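Local coordinates for peptidoglycan recognition protein SA CG11709-PA (Drosophila melanogaster, PDB 1SXR), which recognises peptidoglycan of Gram-positive bacteria and so activates the Toll pathway of innate immunity in the fly, at residues A[78-83]-A[122-127]; A[37-42]-A[96-101]. One frame throughout, in Å; residues are numbered along the deposited sequence.

Contact 1: residues A[78-83]-A[122-127]; sequences FLIGND and DAALQA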
loop_
_atom_site.group_PDB
_atom_site.type_symbol
_atom_site.label_atom_id
_atom_site.label_comp_id
_atom_site.label_asym_id
_atom_site.label_seq_id
_atom_site.Cartn_x
_atom_site.Cartn_y
_atom_site.Cartn_z
ATOM N N PHE A 78 -3.859 0.331 0.516
ATOM C CA PHE A 78 -4.048 1.660 -0.130
ATOM C C PHE A 78 -3.106 1.827 -1.287
ATOM O O PHE A 78 -2.023 1.218 -1.329
ATOM C CB PHE A 78 -3.757 2.778 0.877
ATOM C CG PHE A 78 -4.706 2.760 2.043
ATOM C CD1 PHE A 78 -6.003 3.241 1.880
ATOM C CD2 PHE A 78 -4.320 2.229 3.261
ATOM C CE1 PHE A 78 -6.923 3.192 2.948
ATOM C CE2 PHE A 78 -5.227 2.168 4.323
ATOM C CZ PHE A 78 -6.519 2.648 4.168
ATOM N N LEU A 79 -3.496 2.709 -2.210
ATOM C CA LEU A 79 -2.648 3.058 -3.357
ATOM C C LEU A 79 -2.613 4.575 -3.486
ATOM O O LEU A 79 -3.583 5.232 -3.147
ATOM C CB LEU A 79 -3.169 2.447 -4.672
ATOM C CG LEU A 79 -3.332 0.922 -4.737
ATOM C CD1 LEU A 79 -4.763 0.491 -4.325
ATOM C CD2 LEU A 79 -2.958 0.382 -6.093
ATOM N N ILE A 80 -1.495 5.131 -3.927
ATOM C CA ILE A 80 -1.371 6.587 -3.954
ATOM C C ILE A 80 -0.953 6.997 -5.365
ATOM O O ILE A 80 0.062 6.506 -5.880
ATOM C CB ILE A 80 -0.333 7.032 -2.934
ATOM C CG1 ILE A 80 -0.769 6.640 -1.517
ATOM C CG2 ILE A 80 -0.160 8.544 -2.984
ATOM C CD1 ILE A 80 0.283 6.841 -0.476
ATOM N N GLY A 81 -1.745 7.869 -5.989
ATOM C CA GLY A 81 -1.461 8.332 -7.345
ATOM C C GLY A 81 -0.613 9.600 -7.394
ATOM O O GLY A 81 -0.261 10.148 -6.351
ATOM N N ASN A 82 -0.309 10.039 -8.623
ATOM C CA ASN A 82 0.618 11.136 -8.899
ATOM C C ASN A 82 0.107 12.458 -8.334
ATOM O O ASN A 82 0.916 13.339 -7.980
ATOM C CB ASN A 82 0.766 11.363 -10.405
ATOM C CG ASN A 82 1.629 10.352 -11.096
ATOM O OD1 ASN A 82 2.261 9.520 -10.470
ATOM N ND2 ASN A 82 1.642 10.415 -12.429
ATOM N N ASP A 83 -1.222 12.619 -8.301
ATOM C CA ASP A 83 -1.830 13.865 -7.784
ATOM C C ASP A 83 -1.933 13.826 -6.265
ATOM O O ASP A 83 -2.432 14.762 -5.648
ATOM C CB ASP A 83 -3.241 14.090 -8.347
ATOM C CG ASP A 83 -3.249 14.604 -9.782
ATOM O OD1 ASP A 83 -2.148 14.786 -10.362
ATOM O OD2 ASP A 83 -4.315 14.865 -10.398
ATOM N N ASP A 122 5.927 14.965 -5.346
ATOM C CA ASP A 122 5.910 15.495 -3.997
ATOM C C ASP A 122 4.546 15.284 -3.357
ATOM O O ASP A 122 4.453 14.967 -2.160
ATOM C CB ASP A 122 6.227 16.992 -4.014
ATOM C CG ASP A 122 7.702 17.283 -4.206
ATOM O OD1 ASP A 122 8.528 16.344 -4.221
ATOM O OD2 ASP A 122 8.117 18.444 -4.351
ATOM N N ALA A 123 3.491 15.455 -4.156
ATOM C CA ALA A 123 2.127 15.302 -3.651
ATOM C C ALA A 123 1.904 13.868 -3.166
ATOM O O ALA A 123 1.314 13.653 -2.116
ATOM C CB ALA A 123 1.134 15.667 -4.714
ATOM N N ALA A 124 2.415 12.899 -3.919
ATOM C CA ALA A 124 2.244 11.488 -3.514
ATOM C C ALA A 124 2.991 11.174 -2.229
ATOM O O ALA A 124 2.454 10.537 -1.323
ATOM C CB ALA A 124 2.649 10.528 -4.654
ATOM N N LEU A 125 4.233 11.640 -2.131
ATOM C CA LEU A 125 5.025 11.410 -0.929
ATOM C C LEU A 125 4.373 12.058 0.294
ATOM O O LEU A 125 4.303 11.447 1.344
ATOM C CB LEU A 125 6.465 11.911 -1.120
ATOM C CG LEU A 125 7.258 11.188 -2.204
ATOM C CD1 LEU A 125 8.599 11.869 -2.496
ATOM C CD2 LEU A 125 7.502 9.731 -1.790
ATOM N N GLN A 126 3.876 13.283 0.152
ATOM C CA GLN A 126 3.245 13.949 1.286
ATOM C C GLN A 126 1.944 13.240 1.668
ATOM O O GLN A 126 1.606 13.129 2.858
ATOM C CB GLN A 126 2.999 15.431 0.983
ATOM C CG GLN A 126 2.483 16.208 2.179
ATOM C CD GLN A 126 3.490 16.252 3.321
ATOM O OE1 GLN A 126 4.648 16.625 3.122
ATOM N NE2 GLN A 126 3.045 15.889 4.522
ATOM N N ALA A 127 1.225 12.739 0.669
ATOM C CA ALA A 127 -0.013 11.995 0.939
ATOM C C ALA A 127 0.249 10.734 1.766
ATOM O O ALA A 127 -0.529 10.394 2.652
ATOM C CB ALA A 127 -0.762 11.654 -0.373
#
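Ile-80, at the end of strand 78-80, packs through one methyl group, CG2, onto the first turns of helix 122-137. CG1 sits beside the backbone N (chi1 -62°), which puts CG2 anti to that N and sends it towards the helix. Its apolar partners are two alanines three residues apart: CG2 lies 3.8 Å from Ala-124 CB and 4.1 Å from Ala-127 CB. The same methyl also rests 3.7 Å from the carbonyl O of Ala-124, so it touches helix backbone as well as side chains. Ala-123, Ala-124 and Ala-127 face the segment, and the chain after the strand runs close by: the CA atoms of Asn-82 and Ala-124 are 5.6 Å apart.

A second kind of contact sets carbonyl oxygens against alanine methyls. Gly-81 O approaches Ala-124 CB to 3.4 Å, which gives that methyl a neighbour besides Ile-80. Further out, Asp-83 O lies 3.8 Å from Ala-123 CB; the side chain of Asp-83 itself starts away from the helix.

No hydrogen bond joins the two segments directly. Ser-121 does the linking instead: its OG bonds to Asn-82 O and also to the amide N of Ala-124, tying the loop to the beginning of the helix. Ile-80 also touches Ile-109 and Ala-128, while Ala-124 meets Phe-111. This is the helix-on-sheet packing of the alpha/beta fold of the amidase 2 family, with helix 122-137 packed on one face of the central mixed sheet, over strands 78-80 and 106-111.

Contact 2: residues A[37-42]-A[96-101]; sequences YVVIHH and GAHTYG. With SO4 (sulfate ion), chain C.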
loop_
_atom_site.group_PDB
_atom_site.type_symbol
_atom_site.label_atom_id
_atom_site.label_comp_id
_atom_site.label_asym_id
_atom_site.label_seq_id
_atom_site.Cartn_x
_atom_site.Cartn_y
_atom_site.Cartn_z
ATOM N N TYR A 37 3.044 -2.699 11.586
ATOM C CA TYR A 37 3.910 -2.686 10.416
ATOM C C TYR A 37 3.242 -2.013 9.216
ATOM O O TYR A 37 2.078 -2.260 8.946
ATOM C CB TYR A 37 4.244 -4.125 10.028
ATOM C CG TYR A 37 5.202 -4.789 10.988
ATOM C CD1 TYR A 37 6.567 -4.513 10.927
ATOM C CD2 TYR A 37 4.754 -5.678 11.945
ATOM C CE1 TYR A 37 7.459 -5.110 11.793
ATOM C CE2 TYR A 37 5.639 -6.296 12.809
ATOM C CZ TYR A 37 6.986 -5.999 12.728
ATOM O OH TYR A 37 7.890 -6.610 13.578
ATOM N N VAL A 38 4.003 -1.184 8.507
ATOM C CA VAL A 38 3.570 -0.602 7.228
ATOM C C VAL A 38 4.586 -1.037 6.180
ATOM O O VAL A 38 5.791 -0.875 6.369
ATOM C CB VAL A 38 3.551 0.924 7.314
ATOM C CG1 VAL A 38 3.245 1.535 5.961
ATOM C CG2 VAL A 38 2.542 1.367 8.360
ATOM N N VAL A 39 4.104 -1.621 5.080
ATOM C CA VAL A 39 4.986 -2.092 4.016
ATOM C C VAL A 39 4.788 -1.216 2.777
ATOM O O VAL A 39 3.658 -1.086 2.283
ATOM C CB VAL A 39 4.689 -3.540 3.603
ATOM C CG1 VAL A 39 5.822 -4.023 2.661
ATOM C CG2 VAL A 39 4.555 -4.424 4.866
ATOM N N ILE A 40 5.872 -0.634 2.264
ATOM C CA ILE A 40 5.785 0.227 1.083
ATOM C C ILE A 40 6.139 -0.560 -0.182
ATOM O O ILE A 40 7.123 -1.315 -0.226
ATOM C CB ILE A 40 6.747 1.451 1.204
ATOM C CG1 ILE A 40 6.464 2.279 2.464
ATOM C CG2 ILE A 40 6.629 2.338 -0.047
ATOM C CD1 ILE A 40 5.021 2.697 2.597
ATOM N N HIS A 41 5.299 -0.359 -1.195
ATOM C CA HIS A 41 5.409 -1.033 -2.495
ATOM C C HIS A 41 5.269 -0.007 -3.606
ATOM O O HIS A 41 4.849 1.122 -3.388
ATOM C CB HIS A 41 4.276 -2.054 -2.643
ATOM C CG HIS A 41 4.558 -3.355 -1.972
ATOM N ND1 HIS A 41 5.457 -4.265 -2.483
ATOM C CD2 HIS A 41 4.062 -3.908 -0.832
ATOM C CE1 HIS A 41 5.505 -5.326 -1.692
ATOM N NE2 HIS A 41 4.668 -5.133 -0.680
ATOM N N HIS A 42 5.635 -0.419 -4.816
ATOM C CA HIS A 42 5.169 0.273 -6.020
ATOM C C HIS A 42 4.406 -0.699 -6.881
ATOM O O HIS A 42 4.563 -1.912 -6.707
ATOM C CB HIS A 42 6.305 1.003 -6.766
ATOM C CG HIS A 42 7.303 0.145 -7.519
ATOM N ND1 HIS A 42 7.432 -1.225 -7.407
ATOM C CD2 HIS A 42 8.295 0.545 -8.354
ATOM C CE1 HIS A 42 8.453 -1.631 -8.154
ATOM N NE2 HIS A 42 8.980 -0.574 -8.741
ATOM N N GLY A 96 -4.711 -7.928 3.421
ATOM C CA GLY A 96 -4.496 -7.847 1.977
ATOM C C GLY A 96 -3.634 -9.015 1.508
ATOM O O GLY A 96 -3.574 -10.058 2.181
ATOM N N ALA A 97 -2.966 -8.853 0.356
ATOM C CA ALA A 97 -2.176 -9.940 -0.251
ATOM C C ALA A 97 -0.890 -9.373 -0.885
ATOM O O ALA A 97 -0.369 -9.934 -1.864
ATOM C CB ALA A 97 -3.010 -10.651 -1.296
ATOM N N HIS A 98 -0.377 -8.283 -0.315
ATOM C CA HIS A 98 0.782 -7.578 -0.884
ATOM C C HIS A 98 2.143 -8.108 -0.450
ATOM O O HIS A 98 3.109 -7.943 -1.204
ATOM C CB HIS A 98 0.706 -6.095 -0.516
ATOM C CG HIS A 98 0.441 -5.895 0.937
ATOM N ND1 HIS A 98 1.443 -5.904 1.890
ATOM C CD2 HIS A 98 -0.733 -5.819 1.616
ATOM C CE1 HIS A 98 0.893 -5.810 3.092
ATOM N NE2 HIS A 98 -0.423 -5.736 2.950
ATOM N N THR A 99 2.253 -8.706 0.740
ATOM C CA THR A 99 3.556 -9.075 1.278
ATOM C C THR A 99 3.436 -10.298 2.153
ATOM O O THR A 99 2.989 -10.167 3.294
ATOM C CB THR A 99 4.077 -7.959 2.181
ATOM O OG1 THR A 99 3.989 -6.708 1.491
ATOM C CG2 THR A 99 5.579 -8.138 2.471
ATOM N N TYR A 100 3.866 -11.461 1.657
ATOM C CA TYR A 100 3.828 -12.656 2.481
ATOM C C TYR A 100 4.485 -12.428 3.844
ATOM O O TYR A 100 5.609 -11.895 3.942
ATOM C CB TYR A 100 4.526 -13.836 1.774
ATOM C CG TYR A 100 4.853 -14.945 2.767
ATOM C CD1 TYR A 100 3.865 -15.775 3.214
ATOM C CD2 TYR A 100 6.146 -15.118 3.279
ATOM C CE1 TYR A 100 4.113 -16.759 4.145
ATOM C CE2 TYR A 100 6.422 -16.121 4.227
ATOM C CZ TYR A 100 5.385 -16.940 4.651
ATOM O OH TYR A 100 5.614 -17.952 5.588
ATOM N N GLY A 101 3.763 -12.806 4.904
ATOM C CA GLY A 101 4.293 -12.663 6.263
ATOM C C GLY A 101 3.909 -11.348 6.913
ATOM O O GLY A 101 4.039 -11.174 8.148
HETATM S S SO4 C . 0.292 -13.524 6.076
HETATM O O1 SO4 C . 0.907 -12.305 6.574
HETATM O O2 SO4 C . 0.544 -13.644 4.663
HETATM O O3 SO4 C . -1.137 -13.448 6.217
HETATM O O4 SO4 C . 0.891 -14.658 6.738
#
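Two imidazole rings converge on one hydroxyl: Thr-99 OG1 is hydrogen-bonded to His-41 NE2 at 2.8 Å, nearly straight at 170°. The ND1 of His-98 holds the same Thr-99 OG1 at 2.7 Å. The oxygen lies at the edge and in the plane of each ring. His-98 can reach it because its CG sits between the backbone N and the carbonyl carbon (chi1 49°), which turns ND1 towards the Thr-99 hydroxyl. The rings meet rim to rim, planes at 64°, and His-41 CD2 comes within 4.0 Å of His-98 CB.

His-41 lies at the end of strand 35-42, close to Thr-156, a residue inferred to contact peptidoglycan. Its ND1 bonds to Ser-158 OG; in zinc-dependent relatives the corresponding pocket holds the metal, so His-41 and Ser-158 probably mark the counterpart of that site. With an alanine in place of His-41, Thr-99 OG1 would probably lose its hydrogen bond to the strand, keeping His-98, and Ser-158 OG its ring partner.

Val-39, two residues back on the strand, brings CG1 to 3.5 Å from Thr-99 OG1. Farther along the loop, Gly-101 N bonds weakly to a sulfate, probably from the crystallisation liquor.

How the contacts relate
Both contacts rest on the same central sheet, where strand 106-111 runs between strands 78-80 and 35-42, but they use opposite faces. Ile-80 in contact 1 shares Ile-109 with Ile-40, on the helix side; Val-39 and His-41 in contact 2 point the other way, to the loop 96-101. Contact 2 is fully buried, its centre about 7 Å from that of the chain. Contact 1, about 11 Å out, is only partly buried, with Asp-83 and Ala-123 exposed. The chemistry follows: methyl packing without a direct hydrogen bond in contact 1, a polar histidine-threonine network in contact 2. Their centres are about 17 Å apart and they do not touch.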